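Tyrosine phosphatase (Orf virus, PDB 5NCR) hydrolyses phosphate esters as a homodimeric viral phosphatase of the dual-specificity family with triple substrate specificity, probably including phosphoserine in proteins. Local coordinates at residues C57-M63 / T73-L79; D81-I87 / N164-Q170; V95-A99 / G125-H129. The protein carries 2 engineered substitutions. All coordinates share one frame; numbering follows the deposited sequence. Where two conformers were deposited one is given.

How the contacts relate
All three contacts lie in the dual-specificity phosphatase domain. Contact 1, complete before the others begin, pairs strand 57-60 with 73-76, an outermost strand of the chain's sheet. The chain then runs through loop 81-87, held by helix 165-177 in contact 2; both segments of contact 3, on helices 90-103 and 118-134, come between 81-87 and 164-170. Centres lie about 15 to 17 Å apart. Contacts 1 and 2 join at L79 (CD2 3.5 Å from CG2 of T85), contacts 1 and 3 where V59 packs on L98 and Y75 on L97. Contacts 2 and 3, about 8 Å apart at their nearest atoms, do not touch. Sheet edge, loop and helices are thus tied together.

Contact 1 (C57-M63 / T73-L79); sequences CLVNMTM and TAYHIPL. With SO4 (sulfate ion), chain E.
The ring of H76 carries the pairing of two parallel strands past their ends: its NE2 donates to the backbone O of T62 at 2.8 Å, in a bond bent to 136° at the hydrogen and tilted from the ring plane. The first torsion of H76 (chi1 -173°) sets CG trans to the backbone N and carries the ring out over the face it shares with N60, leaning forward so that NE2 reaches T62 O. The amide of N60 runs alongside, its plane 30° from that of the imidazole, with ND2 of N60 3.2 Å from CD2 of H76. That ND2 is hydrogen-bonded to S64 O, while OD1 of N60 accepts from the backbone N of T62 from above the carbonyl plane, forming an Asx turn. These two bonds probably help hold the turn that offers T62 O to the imidazole.

Upstream the register is regular and parallel. L58 N donates to T73 O at 2.9 Å, and N60 N to Y75 O at 2.7 Å; Y75 N and I77 N return bonds to L58 O and N60 O. On one face of the sheet the edge of the Y75 ring meets CB of C57, and farther on V59 CG1 touches I77 CD1 at 3.7 Å. Beyond the strands, CE of M61 lies 3.6 Å from CD1 of L79, the two side chains alongside each other. A sulfate, probably from the crystallisation liquor, accepts from M63 N and from R118 NH2, the arginine of the HCX5R phosphate-binding loop.

Strand 73-76 is an outermost strand of the chain's mixed sheet; strand 57-60 bonds on its other edge to strand 108-111, M61 packs on L94 of helix 90-103 and A122 of helix 118-134, and I77 and L79 rest on I90 where helix 90-103 begins.

Contact 2 (D81-I87 / N164-Q170); sequences DDDKTNI and NANFRYQ. Engineered in segment 81-87: K84 (natural residue Thr).
The carboxylate of D81 and the amide of N164 run antiparallel alongside one another, their planes 31° apart, and ND2 of N164 meets OD1 of D81 at 2.8 Å. N164 has CG trans to its backbone N (chi1 -174°), which carries the amide out to the loop, where the same ND2 donates to the backbone O of D82 at 2.9 Å. Both acceptors lie close to the amide plane, so the two bonds fix its rotation. ND2 also sits 3.6 Å above the F167 ring plane, over its centre, while I87 CG2 lies against the opposite face and T85 CB at the edge. Farther along, the extended Q170 uses both ends of its amide, NE2 giving to T85 O at 2.8 Å and OE1 receiving I87 N at 2.9 Å. Within the loop OD1 of D82 takes bonds from T85 OG1, T85 N and N of the engineered K84, an Asx motif. N164 is the N-cap of helix 165-177, its OD1 accepting from F167 N. A phosphate ion, probably from the crystallisation liquor, comes within about 3 Å (nearest atoms) of the D81 side chain; this, and the loop's place after strand 73-76, are consistent with the general-acid loop of dual-specificity phosphatases.

Contact 3 (V95-A99 / G125-H129); sequences VKLLA and GYVMH
With CG trans to the backbone N in both Y126 (chi1 177°) and H129 (chi1 180°), two rings one helical turn apart reach from helix 118-134 to helix 90-103. Each receives an aliphatic group over a face. CB of L98 lies 3.9 Å from the centroid of the Y126 ring, near the ring normal, and CG2 of V95 is at the same distance from the centroid of the H129 ring; both are CH-pi contacts, displaced toward the rim. CD1 of L98, carried onward by an extended chi2, lies 3.7 Å from CB of Y126, while A99 places CB 4.1 Å from CE1 of Y126 and equally far from CE1 of H129, where it meets the imidazole at its edge.

The helix segments cross at -70°, with axes 9.4 Å apart. In the cysteine-phosphatase fold, helix 118-134 is the one that follows the phosphate-binding loop, and here helix 90-103 packs across it while L98 also touches T108 and V110 of the sheet. The backbones come nearest at V95 and Y126, their CA atoms 4.9 Å apart. G125, which has no side chain, lets CG1 of V95 in against its carbonyl carbon at 3.5 Å. No hydrogen bond spans the contact, and ND1 of H129 is buried without a partner in the model. F175 of helix 165-177 packs against both V95 and H129.

Contact 1 (C57-M63 / T73-L79)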
loop_
_atom_site.group_PDB
_atom_site.type_symbol
_atom_site.label_atom_id
_atom_site.label_comp_id
_atom_site.label_asym_id
_atom_site.label_seq_id
_atom_site.Cartn_x
_atom_site.Cartn_y
_atom_site.Cartn_z
ATOM N N CYS B 57 13.740 -7.028 -31.846
ATOM C CA CYS B 57 13.459 -5.615 -31.588
ATOM C C CYS B 57 14.155 -5.080 -30.342
ATOM O O CYS B 57 14.317 -5.798 -29.353
ATOM C CB CYS B 57 11.955 -5.366 -31.522
ATOM S SG CYS B 57 11.013 -6.094 -32.882
ATOM N N LEU B 58 14.545 -3.812 -30.400
ATOM C CA LEU B 58 15.162 -3.059 -29.312
ATOM C C LEU B 58 14.349 -1.787 -29.113
ATOM O O LEU B 58 14.057 -1.079 -30.079
ATOM C CB LEU B 58 16.615 -2.689 -29.615
ATOM C CG LEU B 58 17.664 -3.781 -29.537
ATOM C CD1 LEU B 58 18.906 -3.362 -30.296
ATOM C CD2 LEU B 58 18.016 -4.093 -28.100
ATOM N N VAL B 59 13.954 -1.515 -27.882
ATOM C CA VAL B 59 13.216 -0.294 -27.574
ATOM C C VAL B 59 14.190 0.536 -26.721
ATOM O O VAL B 59 14.423 0.244 -25.543
ATOM C CB VAL B 59 11.842 -0.535 -26.882
ATOM C CG1 VAL B 59 11.170 0.800 -26.574
ATOM C CG2 VAL B 59 10.918 -1.433 -27.717
ATOM N N ASN B 60 14.780 1.537 -27.347
ATOM C CA ASN B 60 15.781 2.429 -26.774
ATOM C C ASN B 60 15.159 3.666 -26.177
ATOM O O ASN B 60 14.668 4.543 -26.892
ATOM C CB ASN B 60 16.840 2.781 -27.826
ATOM C CG ASN B 60 17.898 3.740 -27.348
ATOM O OD1 ASN B 60 18.165 3.872 -26.157
ATOM N ND2 ASN B 60 18.555 4.394 -28.275
ATOM N N MET B 61 15.224 3.770 -24.867
ATOM C CA MET B 61 14.630 4.909 -24.189
ATOM C C MET B 61 15.646 5.869 -23.610
ATOM O O MET B 61 15.367 6.591 -22.661
ATOM C CB MET B 61 13.632 4.419 -23.180
ATOM C CG MET B 61 12.488 3.782 -23.880
ATOM S SD MET B 61 11.498 2.931 -22.740
ATOM C CE MET B 61 10.384 4.263 -22.261
ATOM N N THR B 62 16.780 5.965 -24.266
ATOM C CA THR B 62 17.878 6.847 -23.884
ATOM C C THR B 62 17.907 7.963 -24.903
ATOM O O THR B 62 17.231 7.862 -25.916
ATOM C CB THR B 62 19.156 5.966 -23.804
ATOM O OG1 THR B 62 19.050 5.114 -22.647
ATOM C CG2 THR B 62 20.479 6.722 -23.793
ATOM N N MET B 63 18.702 9.000 -24.654
ATOM C CA MET B 63 18.844 10.143 -25.549
ATOM C C MET B 63 19.654 9.836 -26.794
ATOM O O MET B 63 19.360 10.402 -27.849
ATOM C CB MET B 63 19.454 11.342 -24.797
ATOM C CG MET B 63 18.518 11.931 -23.723
ATOM S SD MET B 63 16.983 12.574 -24.384
ATOM C CE MET B 63 17.612 13.943 -25.370
ATOM N N THR B 73 15.395 -4.423 -35.345
ATOM C CA THR B 73 14.744 -3.117 -35.483
ATOM C C THR B 73 14.808 -2.373 -34.136
ATOM O O THR B 73 14.345 -2.899 -33.127
ATOM C CB THR B 73 13.296 -3.286 -35.996
ATOM O OG1 THR B 73 13.317 -3.931 -37.269
ATOM C CG2 THR B 73 12.560 -1.960 -36.122
ATOM N N ALA B 74 15.373 -1.152 -34.126
ATOM C CA ALA B 74 15.450 -0.350 -32.908
ATOM C C ALA B 74 14.455 0.812 -32.957
ATOM O O ALA B 74 14.456 1.605 -33.908
ATOM C CB ALA B 74 16.855 0.178 -32.695
ATOM N N TYR B 75 13.575 0.866 -31.968
ATOM C CA TYR B 75 12.595 1.941 -31.796
ATOM C C TYR B 75 13.223 2.878 -30.755
ATOM O O TYR B 75 13.637 2.428 -29.683
ATOM C CB TYR B 75 11.245 1.391 -31.307
ATOM C CG TYR B 75 10.624 0.391 -32.265
ATOM C CD1 TYR B 75 9.938 0.812 -33.394
ATOM C CD2 TYR B 75 10.727 -0.977 -32.043
ATOM C CE1 TYR B 75 9.412 -0.105 -34.310
ATOM C CE2 TYR B 75 10.170 -1.904 -32.935
ATOM C CZ TYR B 75 9.488 -1.464 -34.057
ATOM O OH TYR B 75 8.922 -2.371 -34.938
ATOM N N HIS B 76 13.375 4.152 -31.106
ATOM C CA HIS B 76 14.007 5.146 -30.250
ATOM C C HIS B 76 12.976 6.064 -29.621
ATOM O O HIS B 76 12.224 6.747 -30.317
ATOM C CB HIS B 76 15.073 5.932 -31.052
ATOM C CG HIS B 76 15.896 6.878 -30.221
ATOM N ND1 HIS B 76 16.225 8.142 -30.683
ATOM C CD2 HIS B 76 16.408 6.726 -28.974
ATOM C CE1 HIS B 76 16.944 8.704 -29.720
ATOM N NE2 HIS B 76 17.075 7.896 -28.672
ATOM N N ILE B 77 12.908 6.033 -28.307
ATOM C CA ILE B 77 11.994 6.857 -27.522
ATOM C C ILE B 77 12.925 7.632 -26.594
ATOM O O ILE B 77 13.327 7.134 -25.536
ATOM C CB ILE B 77 10.865 6.038 -26.811
ATOM C CG1 ILE B 77 10.072 5.176 -27.842
ATOM C CG2 ILE B 77 9.920 7.024 -26.081
ATOM C CD1 ILE B 77 9.425 3.992 -27.390
ATOM N N PRO B 78 13.467 8.766 -27.070
ATOM C CA PRO B 78 14.408 9.514 -26.218
ATOM C C PRO B 78 13.645 10.180 -25.099
ATOM O O PRO B 78 12.601 10.784 -25.305
ATOM C CB PRO B 78 15.101 10.507 -27.173
ATOM C CG PRO B 78 14.316 10.452 -28.457
ATOM C CD PRO B 78 13.150 9.503 -28.310
ATOM N N LEU B 79 14.076 9.895 -23.907
ATOM C CA LEU B 79 13.509 10.395 -22.679
ATOM C C LEU B 79 14.663 10.686 -21.771
ATOM O O LEU B 79 15.725 10.033 -21.846
ATOM C CB LEU B 79 12.630 9.338 -21.981
ATOM C CG LEU B 79 11.253 9.044 -22.541
ATOM C CD1 LEU B 79 10.709 7.793 -21.959
ATOM C CD2 LEU B 79 10.289 10.136 -22.257
HETATM S S SO4 E . 21.119 9.385 -21.238
HETATM O O1 SO4 E . 21.470 10.799 -21.004
HETATM O O2 SO4 E . 22.268 8.685 -21.834
HETATM O O3 SO4 E . 20.767 8.788 -19.931
HETATM O O4 SO4 E . 19.980 9.297 -22.161
#

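Contact 2 (D81-I87 / N164-Q170)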
loop_
_atom_site.group_PDB
_atom_site.type_symbol
_atom_site.label_atom_id
_atom_site.label_comp_id
_atom_site.label_asym_id
_atom_site.label_seq_id
_atom_site.Cartn_x
_atom_site.Cartn_y
_atom_site.Cartn_z
ATOM N N ASP B 81 15.683 11.001 -17.729
ATOM C CA ASP B 81 15.266 10.448 -16.461
ATOM C C ASP B 81 15.240 11.603 -15.434
ATOM O O ASP B 81 16.218 11.842 -14.730
ATOM C CB ASP B 81 16.156 9.262 -16.050
ATOM C CG ASP B 81 15.828 8.682 -14.690
ATOM O OD1 ASP B 81 14.684 8.866 -14.230
ATOM O OD2 ASP B 81 16.714 8.033 -14.091
ATOM N N ASP B 82 14.134 12.351 -15.409
ATOM C CA ASP B 82 13.963 13.494 -14.488
ATOM C C ASP B 82 12.531 13.607 -13.938
ATOM O O ASP B 82 11.681 12.758 -14.254
ATOM C CB ASP B 82 14.434 14.802 -15.118
ATOM C CG ASP B 82 13.671 15.224 -16.359
ATOM O OD1 ASP B 82 12.495 14.850 -16.487
ATOM O OD2 ASP B 82 14.221 16.009 -17.157
ATOM N N ASP B 83 12.258 14.661 -13.138
ATOM C CA ASP B 83 10.965 14.824 -12.490
ATOM C C ASP B 83 9.938 15.632 -13.287
ATOM O O ASP B 83 8.828 15.822 -12.782
ATOM C CB ASP B 83 11.123 15.390 -11.055
ATOM C CG ASP B 83 11.824 16.725 -10.929
ATOM O OD1 ASP B 83 12.376 17.209 -11.945
ATOM O OD2 ASP B 83 11.844 17.281 -9.805
ATOM N N LYS B 84 10.237 16.056 -14.511
ATOM C CA LYS B 84 9.228 16.829 -15.246
ATOM C C LYS B 84 8.832 16.186 -16.576
ATOM O O LYS B 84 7.847 16.579 -17.184
ATOM C CB LYS B 84 9.675 18.292 -15.416
ATOM C CG LYS B 84 9.548 19.145 -14.139
ATOM C CD LYS B 84 8.093 19.492 -13.778
ATOM C CE LYS B 84 7.862 20.980 -13.608
ATOM N NZ LYS B 84 6.460 21.287 -13.208
ATOM N N THR B 85 9.556 15.149 -16.977
ATOM C CA THR B 85 9.304 14.413 -18.218
ATOM C C THR B 85 7.900 13.765 -18.234
ATOM O O THR B 85 7.486 13.129 -17.272
ATOM C CB THR B 85 10.446 13.437 -18.484
ATOM O OG1 THR B 85 11.568 14.197 -18.917
ATOM C CG2 THR B 85 10.138 12.429 -19.552
ATOM N N ASN B 86 7.190 14.010 -19.360
ATOM C CA ASN B 86 5.866 13.510 -19.702
ATOM C C ASN B 86 5.960 12.168 -20.464
ATOM O O ASN B 86 6.570 12.079 -21.525
ATOM C CB ASN B 86 5.110 14.558 -20.540
ATOM C CG ASN B 86 3.662 14.221 -20.814
ATOM O OD1 ASN B 86 3.041 13.425 -20.114
ATOM N ND2 ASN B 86 3.086 14.826 -21.840
ATOM N N ILE B 87 5.342 11.136 -19.906
ATOM C CA ILE B 87 5.308 9.784 -20.479
ATOM C C ILE B 87 3.870 9.331 -20.783
ATOM O O ILE B 87 3.674 8.233 -21.316
ATOM C CB ILE B 87 6.091 8.741 -19.621
ATOM C CG1 ILE B 87 5.530 8.636 -18.173
ATOM C CG2 ILE B 87 7.582 9.026 -19.651
ATOM C CD1 ILE B 87 5.624 7.270 -17.531
ATOM N N ASN B 164 12.025 6.719 -10.039
ATOM C CA ASN B 164 11.534 8.010 -10.491
ATOM C C ASN B 164 10.029 8.105 -10.137
ATOM O O ASN B 164 9.189 7.427 -10.741
ATOM C CB ASN B 164 11.761 8.149 -12.003
ATOM C CG ASN B 164 11.413 9.494 -12.560
ATOM O OD1 ASN B 164 10.390 10.074 -12.255
ATOM N ND2 ASN B 164 12.259 10.027 -13.398
ATOM N N ALA B 165 9.727 8.915 -9.102
ATOM C CA ALA B 165 8.384 9.156 -8.571
ATOM C C ALA B 165 7.473 9.821 -9.601
ATOM O O ALA B 165 6.306 9.488 -9.654
ATOM C CB ALA B 165 8.465 10.002 -7.319
ATOM N N ASN B 166 8.020 10.699 -10.467
ATOM C CA ASN B 166 7.296 11.382 -11.545
ATOM C C ASN B 166 6.678 10.366 -12.521
ATOM O O ASN B 166 5.480 10.435 -12.816
ATOM C CB ASN B 166 8.225 12.387 -12.273
ATOM C CG ASN B 166 7.804 12.837 -13.667
ATOM O OD1 ASN B 166 8.592 12.796 -14.627
ATOM N ND2 ASN B 166 6.581 13.306 -13.810
ATOM N N PHE B 167 7.483 9.403 -12.965
ATOM C CA PHE B 167 7.084 8.351 -13.891
ATOM C C PHE B 167 6.117 7.407 -13.202
ATOM O O PHE B 167 5.130 7.006 -13.812
ATOM C CB PHE B 167 8.319 7.543 -14.363
ATOM C CG PHE B 167 9.315 8.237 -15.270
ATOM C CD1 PHE B 167 9.091 9.548 -15.713
ATOM C CD2 PHE B 167 10.465 7.577 -15.702
ATOM C CE1 PHE B 167 10.021 10.191 -16.542
ATOM C CE2 PHE B 167 11.392 8.225 -16.530
ATOM C CZ PHE B 167 11.159 9.522 -16.951
ATOM N N ARG B 168 6.435 7.005 -11.955
ATOM C CA ARG B 168 5.604 6.076 -11.193
ATOM C C ARG B 168 4.225 6.687 -10.962
ATOM O O ARG B 168 3.244 5.977 -11.100
ATOM C CB ARG B 168 6.279 5.681 -9.876
ATOM C CG ARG B 168 5.910 4.270 -9.390
ATOM C CD ARG B 168 6.825 3.775 -8.272
ATOM N NE ARG B 168 6.734 4.625 -7.095
ATOM C CZ ARG B 168 7.657 5.491 -6.709
ATOM N NH1 ARG B 168 8.779 5.627 -7.403
ATOM N NH2 ARG B 168 7.475 6.219 -5.617
ATOM N N TYR B 169 4.145 8.001 -10.671
ATOM C CA TYR B 169 2.873 8.678 -10.458
ATOM C C TYR B 169 2.082 8.691 -11.774
ATOM O O TYR B 169 0.896 8.364 -11.769
ATOM C CB TYR B 169 3.081 10.118 -9.936
ATOM C CG TYR B 169 1.789 10.892 -9.750
ATOM C CD1 TYR B 169 0.986 10.689 -8.630
ATOM C CD2 TYR B 169 1.378 11.833 -10.689
ATOM C CE1 TYR B 169 -0.192 11.416 -8.440
ATOM C CE2 TYR B 169 0.201 12.563 -10.512
ATOM C CZ TYR B 169 -0.585 12.346 -9.389
ATOM O OH TYR B 169 -1.742 13.069 -9.202
ATOM N N GLN B 170 2.743 9.035 -12.908
ATOM C CA GLN B 170 2.086 9.053 -14.222
ATOM C C GLN B 170 1.511 7.664 -14.585
ATOM O O GLN B 170 0.428 7.587 -15.151
ATOM C CB GLN B 170 3.032 9.528 -15.319
ATOM C CG GLN B 170 3.351 11.014 -15.226
ATOM C CD GLN B 170 4.265 11.409 -16.362
ATOM O OE1 GLN B 170 3.851 11.557 -17.507
ATOM N NE2 GLN B 170 5.518 11.590 -16.086
#

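Contact 3 (V95-A99 / G125-H129)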
loop_
_atom_site.group_PDB
_atom_site.type_symbol
_atom_site.label_atom_id
_atom_site.label_comp_id
_atom_site.label_asym_id
_atom_site.label_seq_id
_atom_site.Cartn_x
_atom_site.Cartn_y
_atom_site.Cartn_z
ATOM N N VAL B 95 2.867 0.568 -24.916
ATOM C CA VAL B 95 2.283 -0.706 -24.445
ATOM C C VAL B 95 1.622 -1.477 -25.598
ATOM O O VAL B 95 1.693 -2.706 -25.636
ATOM C CB VAL B 95 1.343 -0.550 -23.212
ATOM C CG1 VAL B 95 2.088 0.082 -22.042
ATOM C CG2 VAL B 95 0.085 0.233 -23.546
ATOM N N LYS B 96 0.991 -0.756 -26.536
ATOM C CA LYS B 96 0.365 -1.357 -27.710
ATOM C C LYS B 96 1.430 -1.982 -28.600
ATOM O O LYS B 96 1.262 -3.123 -29.043
ATOM C CB LYS B 96 -0.465 -0.317 -28.473
ATOM C CG LYS B 96 -1.442 -0.953 -29.456
ATOM C CD LYS B 96 -2.309 0.066 -30.178
ATOM C CE LYS B 96 -3.200 -0.602 -31.209
ATOM N NZ LYS B 96 -2.452 -1.019 -32.433
ATOM N N LEU B 97 2.566 -1.279 -28.785
ATOM C CA LEU B 97 3.706 -1.771 -29.566
ATOM C C LEU B 97 4.289 -3.057 -28.928
ATOM O O LEU B 97 4.549 -4.021 -29.640
ATOM C CB LEU B 97 4.795 -0.668 -29.684
ATOM C CG LEU B 97 6.209 -1.062 -30.206
ATOM C CD1 LEU B 97 6.165 -1.558 -31.613
ATOM C CD2 LEU B 97 7.153 0.096 -30.101
ATOM N N LEU B 98 4.507 -3.055 -27.606
ATOM C CA LEU B 98 5.041 -4.223 -26.904
ATOM C C LEU B 98 4.084 -5.412 -26.975
ATOM O O LEU B 98 4.531 -6.538 -27.206
ATOM C CB LEU B 98 5.430 -3.883 -25.460
ATOM C CG LEU B 98 6.592 -2.882 -25.299
ATOM C CD1 LEU B 98 6.780 -2.495 -23.861
ATOM C CD2 LEU B 98 7.901 -3.405 -25.898
ATOM N N ALA B 99 2.768 -5.152 -26.868
ATOM C CA ALA B 99 1.754 -6.202 -26.991
ATOM C C ALA B 99 1.750 -6.814 -28.428
ATOM O O ALA B 99 1.586 -8.029 -28.580
ATOM C CB ALA B 99 0.380 -5.652 -26.645
ATOM N N GLY B 125 4.265 -0.192 -17.251
ATOM C CA GLY B 125 3.115 0.099 -18.096
ATOM C C GLY B 125 2.648 -1.127 -18.852
ATOM O O GLY B 125 1.460 -1.445 -18.851
ATOM N N TYR B 126 3.585 -1.844 -19.469
ATOM C CA TYR B 126 3.267 -3.034 -20.256
ATOM C C TYR B 126 2.683 -4.195 -19.418
ATOM O O TYR B 126 1.731 -4.847 -19.851
ATOM C CB TYR B 126 4.476 -3.470 -21.074
ATOM C CG TYR B 126 4.211 -4.739 -21.852
ATOM C CD1 TYR B 126 3.193 -4.805 -22.791
ATOM C CD2 TYR B 126 4.908 -5.906 -21.572
ATOM C CE1 TYR B 126 2.895 -5.994 -23.454
ATOM C CE2 TYR B 126 4.655 -7.089 -22.269
ATOM C CZ TYR B 126 3.640 -7.132 -23.201
ATOM O OH TYR B 126 3.370 -8.316 -23.845
ATOM N N VAL B 127 3.238 -4.428 -18.231
ATOM C CA VAL B 127 2.754 -5.449 -17.303
ATOM C C VAL B 127 1.319 -5.097 -16.839
ATOM O O VAL B 127 0.464 -5.977 -16.791
ATOM C CB VAL B 127 3.749 -5.679 -16.141
ATOM C CG1 VAL B 127 3.127 -6.575 -15.072
ATOM C CG2 VAL B 127 5.059 -6.309 -16.666
ATOM N N MET B 128 1.056 -3.817 -16.571
ATOM C CA MET B 128 -0.281 -3.324 -16.172
ATOM C C MET B 128 -1.254 -3.496 -17.327
ATOM O O MET B 128 -2.326 -4.083 -17.147
ATOM C CB MET B 128 -0.245 -1.841 -15.730
ATOM C CG MET B 128 0.415 -1.610 -14.368
ATOM S SD MET B 128 -0.299 -2.534 -12.960
ATOM C CE MET B 128 -2.020 -1.880 -12.915
ATOM N N HIS B 129 -0.836 -3.081 -18.534
ATOM C CA HIS B 129 -1.622 -3.218 -19.756
ATOM C C HIS B 129 -1.975 -4.678 -20.038
ATOM O O HIS B 129 -3.119 -4.971 -20.379
ATOM C CB HIS B 129 -0.853 -2.654 -20.947
ATOM C CG HIS B 129 -1.604 -2.774 -22.230
ATOM N ND1 HIS B 129 -1.273 -3.739 -23.174
ATOM C CD2 HIS B 129 -2.668 -2.072 -22.674
ATOM C CE1 HIS B 129 -2.125 -3.563 -24.169
ATOM N NE2 HIS B 129 -2.977 -2.575 -23.915
#